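Local coordinates for separin (Saccharomyces cerevisiae, PDB 5U1T), which cleaves the Scc1 subunit of cohesin at the onset of anaphase as a caspase-like cysteine protease, once its inhibitor securin no longer holds it inactive, at residues Val1389-Leu1394 and Tyr1588-Lys1593; Cys1522-Gly1527 and Leu1562-Ala1567. All blocks are in the same frame, centred on the assembly; numbering follows the deposited sequence.

Interaction 1. Residues Val1389-Leu1394 and Tyr1588-Lys1593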
loop_
_atom_site.group_PDB
_atom_site.type_symbol
_atom_site.label_atom_id
_atom_site.label_comp_id
_atom_site.label_asym_id
_atom_site.label_seq_id
_atom_site.Cartn_x
_atom_site.Cartn_y
_atom_site.Cartn_z
ATOM N N VAL A 1389 -33.848 -17.662 20.203
ATOM C CA VAL A 1389 -33.187 -16.773 21.148
ATOM C C VAL A 1389 -33.971 -15.472 21.279
ATOM O O VAL A 1389 -34.064 -14.906 22.370
ATOM C CB VAL A 1389 -31.719 -16.474 20.741
ATOM C CG1 VAL A 1389 -31.096 -15.460 21.704
ATOM C CG2 VAL A 1389 -30.889 -17.762 20.712
ATOM N N CYS A 1390 -34.556 -15.014 20.179
ATOM C CA CYS A 1390 -35.359 -13.799 20.221
ATOM C C CYS A 1390 -36.700 -14.029 20.951
ATOM O O CYS A 1390 -37.123 -13.220 21.797
ATOM C CB CYS A 1390 -35.613 -13.273 18.805
ATOM S SG CYS A 1390 -36.704 -11.830 18.787
ATOM N N LEU A 1391 -37.362 -15.132 20.613
ATOM C CA LEU A 1391 -38.573 -15.509 21.292
ATOM C C LEU A 1391 -38.312 -15.595 22.798
ATOM O O LEU A 1391 -39.037 -14.984 23.593
ATOM C CB LEU A 1391 -39.111 -16.839 20.748
ATOM C CG LEU A 1391 -40.410 -17.340 21.390
ATOM C CD1 LEU A 1391 -41.529 -16.316 21.214
ATOM C CD2 LEU A 1391 -40.821 -18.714 20.846
ATOM N N ASN A 1392 -37.272 -16.320 23.203
ATOM C CA ASN A 1392 -37.106 -16.576 24.633
ATOM C C ASN A 1392 -36.682 -15.353 25.418
ATOM O O ASN A 1392 -36.959 -15.263 26.606
ATOM C CB ASN A 1392 -36.107 -17.702 24.895
ATOM C CG ASN A 1392 -35.920 -17.966 26.387
ATOM O OD1 ASN A 1392 -36.821 -18.478 27.054
ATOM N ND2 ASN A 1392 -34.757 -17.590 26.920
ATOM N N LYS A 1393 -36.013 -14.399 24.781
ATOM C CA LYS A 1393 -35.673 -13.185 25.516
ATOM C C LYS A 1393 -36.910 -12.282 25.605
ATOM O O LYS A 1393 -37.151 -11.657 26.640
ATOM C CB LYS A 1393 -34.482 -12.452 24.884
ATOM C CG LYS A 1393 -33.159 -13.248 24.947
ATOM C CD LYS A 1393 -32.825 -13.792 26.370
ATOM C CE LYS A 1393 -31.753 -14.905 26.297
ATOM N NZ LYS A 1393 -32.176 -16.051 25.382
ATOM N N LEU A 1394 -37.700 -12.232 24.532
ATOM C CA LEU A 1394 -38.946 -11.478 24.550
ATOM C C LEU A 1394 -39.871 -12.022 25.636
ATOM O O LEU A 1394 -40.485 -11.254 26.382
ATOM C CB LEU A 1394 -39.640 -11.535 23.194
ATOM C CG LEU A 1394 -39.424 -10.336 22.279
ATOM C CD1 LEU A 1394 -40.347 -10.422 21.080
ATOM C CD2 LEU A 1394 -39.649 -9.048 23.035
ATOM N N TYR A 1588 -44.536 -9.579 13.884
ATOM C CA TYR A 1588 -43.392 -10.210 14.536
ATOM C C TYR A 1588 -43.396 -9.873 16.035
ATOM O O TYR A 1588 -43.806 -8.770 16.419
ATOM C CB TYR A 1588 -42.075 -9.772 13.890
ATOM C CG TYR A 1588 -41.706 -10.499 12.609
ATOM C CD1 TYR A 1588 -42.304 -10.167 11.407
ATOM C CD2 TYR A 1588 -40.735 -11.495 12.601
ATOM C CE1 TYR A 1588 -41.957 -10.801 10.236
ATOM C CE2 TYR A 1588 -40.387 -12.138 11.435
ATOM C CZ TYR A 1588 -41.007 -11.790 10.254
ATOM O OH TYR A 1588 -40.682 -12.420 9.076
ATOM N N GLY A 1589 -42.959 -10.815 16.874
ATOM C CA GLY A 1589 -42.898 -10.593 18.308
ATOM C C GLY A 1589 -43.970 -11.347 19.078
ATOM O O GLY A 1589 -44.306 -12.485 18.739
ATOM N N LEU A 1590 -44.516 -10.710 20.113
ATOM C CA LEU A 1590 -45.519 -11.342 20.973
ATOM C C LEU A 1590 -46.938 -10.814 20.728
ATOM O O LEU A 1590 -47.125 -9.648 20.408
ATOM C CB LEU A 1590 -45.141 -11.139 22.445
ATOM C CG LEU A 1590 -43.716 -11.561 22.802
ATOM C CD1 LEU A 1590 -43.486 -11.502 24.306
ATOM C CD2 LEU A 1590 -43.433 -12.948 22.251
ATOM N N PRO A 1591 -47.955 -11.668 20.897
ATOM C CA PRO A 1591 -49.304 -11.131 20.707
ATOM C C PRO A 1591 -49.687 -10.165 21.846
ATOM O O PRO A 1591 -49.379 -10.399 23.023
ATOM C CB PRO A 1591 -50.175 -12.384 20.698
ATOM C CG PRO A 1591 -49.425 -13.357 21.533
ATOM C CD PRO A 1591 -47.974 -13.088 21.290
ATOM N N ILE A 1592 -50.324 -9.055 21.493
ATOM C CA ILE A 1592 -50.723 -8.093 22.502
ATOM C C ILE A 1592 -52.240 -7.955 22.526
ATOM O O ILE A 1592 -52.909 -8.218 21.525
ATOM C CB ILE A 1592 -50.072 -6.710 22.262
ATOM C CG1 ILE A 1592 -50.726 -5.995 21.074
ATOM C CG2 ILE A 1592 -48.578 -6.867 22.052
ATOM C CD1 ILE A 1592 -50.415 -4.522 20.986
ATOM N N LYS A 1593 -52.775 -7.568 23.680
ATOM C CA LYS A 1593 -54.181 -7.183 23.796
ATOM C C LYS A 1593 -54.254 -5.853 24.542
ATOM O O LYS A 1593 -53.463 -5.589 25.449
ATOM C CB LYS A 1593 -54.998 -8.268 24.505
ATOM C CG LYS A 1593 -56.498 -8.037 24.441
ATOM C CD LYS A 1593 -57.286 -9.275 24.814
ATOM C CE LYS A 1593 -57.236 -9.565 26.302
ATOM N NZ LYS A 1593 -57.868 -10.897 26.589
#
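Leu1590 meets Leu1391 and Leu1394 through the first torsions of the leucines: its own CG stands anti to its carbonyl carbon (chi1 -52°), while Leu1391 swings CG anti to the backbone N (chi1 -180°), which carries a methyl from the flank of the helix over to the other chain segment. The result is a helix packed on the end of a strand and the turn that follows it, in the C-terminal protease part of separase, a clan CD peptidase of caspase-like fold. Helix 1388-1397 lies against the place where the chain leaves strand 1585-1589 and turns out of the sheet toward strand 1592-1594. No hydrogen bond joins the two segments; the contact is van der Waals packing, mostly between leucine side chains.

Leu1590 is the central piece. Its CD2 reaches CD1 of Leu1391 at 4.0 Å, the two side chains meeting at a slant, whereas the Leu1590 side chain slides past that of Leu1394 in the opposite direction, with Leu1590 CG 4.0 Å from Leu1394 CD1. Leu1391 touches CD2, while Leu1394 lies along CG and both methyls. Phe1359 of strand 1353-1362 touches both Leu1391 and Leu1590, and Pro1523 packs on Leu1394, so the small interface continues into a wider buried core. A backbone hydrogen bond between Gly1589 and Arg1384 ties the strand end to its surroundings.

Gly1589 has a positive phi of 107°, and its CA, without a side chain, leaves Leu1394 CD1 to rest on it at 3.8 Å, while Leu1590 CD1 lies 3.7 Å from Leu1394 O.

Interaction 2. Residues Cys1522-Gly1527 and Leu1562-Ala1567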
loop_
_atom_site.group_PDB
_atom_site.type_symbol
_atom_site.label_atom_id
_atom_site.label_comp_id
_atom_site.label_asym_id
_atom_site.label_seq_id
_atom_site.Cartn_x
_atom_site.Cartn_y
_atom_site.Cartn_z
ATOM N N CYS A 1522 -38.351 -3.608 20.404
ATOM C CA CYS A 1522 -39.777 -3.719 20.120
ATOM C C CYS A 1522 -40.197 -5.162 20.376
ATOM O O CYS A 1522 -39.508 -6.092 19.930
ATOM C CB CYS A 1522 -40.084 -3.307 18.674
ATOM S SG CYS A 1522 -41.838 -3.232 18.225
ATOM N N PRO A 1523 -41.297 -5.346 21.132
ATOM C CA PRO A 1523 -41.864 -6.640 21.502
ATOM C C PRO A 1523 -43.035 -7.070 20.614
ATOM O O PRO A 1523 -43.530 -8.191 20.751
ATOM C CB PRO A 1523 -42.331 -6.395 22.940
ATOM C CG PRO A 1523 -42.754 -4.989 22.934
ATOM C CD PRO A 1523 -41.903 -4.259 21.918
ATOM N N MET A 1524 -43.482 -6.190 19.723
ATOM C CA MET A 1524 -44.557 -6.513 18.776
ATOM C C MET A 1524 -44.547 -5.477 17.672
ATOM O O MET A 1524 -44.818 -4.316 17.920
ATOM C CB MET A 1524 -45.937 -6.537 19.461
ATOM C CG MET A 1524 -47.097 -7.098 18.612
ATOM S SD MET A 1524 -47.621 -6.197 17.129
ATOM C CE MET A 1524 -47.966 -4.586 17.814
ATOM N N VAL A 1525 -44.240 -5.893 16.454
ATOM C CA VAL A 1525 -44.222 -4.963 15.341
ATOM C C VAL A 1525 -45.004 -5.550 14.182
ATOM O O VAL A 1525 -44.854 -6.722 13.836
ATOM C CB VAL A 1525 -42.788 -4.616 14.901
ATOM C CG1 VAL A 1525 -41.984 -5.877 14.625
ATOM C CG2 VAL A 1525 -42.817 -3.708 13.683
ATOM N N LEU A 1526 -45.863 -4.725 13.604
ATOM C CA LEU A 1526 -46.782 -5.174 12.574
ATOM C C LEU A 1526 -46.585 -4.362 11.294
ATOM O O LEU A 1526 -46.691 -3.138 11.320
ATOM C CB LEU A 1526 -48.215 -5.056 13.098
ATOM C CG LEU A 1526 -49.424 -5.553 12.304
ATOM C CD1 LEU A 1526 -50.624 -5.772 13.256
ATOM C CD2 LEU A 1526 -49.801 -4.555 11.205
ATOM N N GLY A 1527 -46.303 -5.040 10.180
ATOM C CA GLY A 1527 -46.099 -4.365 8.910
ATOM C C GLY A 1527 -46.659 -5.126 7.730
ATOM O O GLY A 1527 -47.308 -6.146 7.910
ATOM N N LEU A 1562 -60.084 -8.278 21.092
ATOM C CA LEU A 1562 -59.218 -9.298 20.502
ATOM C C LEU A 1562 -57.740 -8.934 20.653
ATOM O O LEU A 1562 -57.364 -7.758 20.691
ATOM C CB LEU A 1562 -59.549 -9.509 19.014
ATOM C CG LEU A 1562 -60.951 -9.997 18.635
ATOM C CD1 LEU A 1562 -61.139 -10.144 17.130
ATOM C CD2 LEU A 1562 -61.231 -11.305 19.323
ATOM N N SER A 1563 -56.912 -9.970 20.744
ATOM C CA SER A 1563 -55.463 -9.845 20.632
ATOM C C SER A 1563 -55.068 -9.360 19.238
ATOM O O SER A 1563 -55.841 -9.496 18.299
ATOM C CB SER A 1563 -54.796 -11.189 20.923
ATOM O OG SER A 1563 -55.054 -12.124 19.882
ATOM N N VAL A 1564 -53.857 -8.823 19.094
ATOM C CA VAL A 1564 -53.391 -8.326 17.800
ATOM C C VAL A 1564 -53.411 -9.464 16.780
ATOM O O VAL A 1564 -53.598 -9.237 15.587
ATOM C CB VAL A 1564 -51.953 -7.695 17.889
ATOM C CG1 VAL A 1564 -50.863 -8.772 17.898
ATOM C CG2 VAL A 1564 -51.711 -6.722 16.747
ATOM N N SER A 1565 -53.252 -10.692 17.260
ATOM C CA SER A 1565 -53.218 -11.852 16.388
ATOM C C SER A 1565 -54.584 -12.185 15.813
ATOM O O SER A 1565 -54.784 -12.115 14.597
ATOM C CB SER A 1565 -52.668 -13.054 17.145
ATOM O OG SER A 1565 -51.285 -12.890 17.382
ATOM N N TYR A 1566 -55.515 -12.564 16.683
ATOM C CA TYR A 1566 -56.877 -12.846 16.248
ATOM C C TYR A 1566 -57.452 -11.639 15.503
ATOM O O TYR A 1566 -58.145 -11.804 14.495
ATOM C CB TYR A 1566 -57.789 -13.220 17.435
ATOM C CG TYR A 1566 -57.515 -14.573 18.090
ATOM C CD1 TYR A 1566 -57.745 -15.771 17.411
ATOM C CD2 TYR A 1566 -57.046 -14.648 19.392
ATOM C CE1 TYR A 1566 -57.488 -17.014 18.016
ATOM C CE2 TYR A 1566 -56.794 -15.875 19.999
ATOM C CZ TYR A 1566 -57.016 -17.051 19.312
ATOM O OH TYR A 1566 -56.758 -18.245 19.945
ATOM N N ALA A 1567 -57.145 -10.431 15.982
ATOM C CA ALA A 1567 -57.684 -9.209 15.384
ATOM C C ALA A 1567 -57.239 -9.060 13.941
ATOM O O ALA A 1567 -57.996 -8.585 13.104
ATOM C CB ALA A 1567 -57.274 -7.990 16.176
#
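Val1564 takes the larger share of this contact, with Met1524 and Leu1526 as its partners on strand 1524-1528. These two strand residues are two apart, so they project from the same face of the sheet, and the valine at the start of helix 1564-1571 sets its branched end against both. Its CG2, anti to the backbone N, approaches Leu1526 CD1 at 3.8 Å and Met1524 SD at 4.1 Å, one methyl serving two neighbours. The other methyl, CG1, faces Met1524 CG at 4.2 Å. A bend at chi2 (-66°) brings the Met1524 sulfur round to the valine, which the methionine crosses at an angle, whereas Leu1526 runs past it in the opposite direction.

Ser1563, just ahead, caps the start of the helix: it is the N-cap residue, and its OG accepts a hydrogen bond from Tyr1566 N at 3.3 Å. Ile1587 of the adjoining strand touches all three hydrophobic residues. Phe1493 packs on Leu1526 and Val1564, and Met1548 of helix 1534-1548 also meets the valine, so the cluster is buried. Here the first turn of a helix packs on one face of a mixed, mostly parallel sheet, as expected of the alpha/beta fold of caspase-like proteases.

Overall arrangement
From the N terminus, helix 1388-1397, which follows strand 1382-1385 of the seven-stranded sheet, opens interaction 1; the chain then builds most of a six-stranded sheet. Interaction 2 closes a loop of 34 residues when helix 1564-1571 packs back on strand 1524-1528. Strand 1585-1589 pairs antiparallel with that strand, and its end and the residues just past it complete interaction 1, a 193-residue loop enclosing interaction 2. The centres are about 10 Å apart, linked by probable backbone hydrogen bonds: Leu1590 N to Pro1523 O (2.8 Å) and Val1564 N to Ile1592 O (2.7 Å). Interaction 1 thus joins the first helix to the six-stranded sheet's edge, interaction 2 the second to its face.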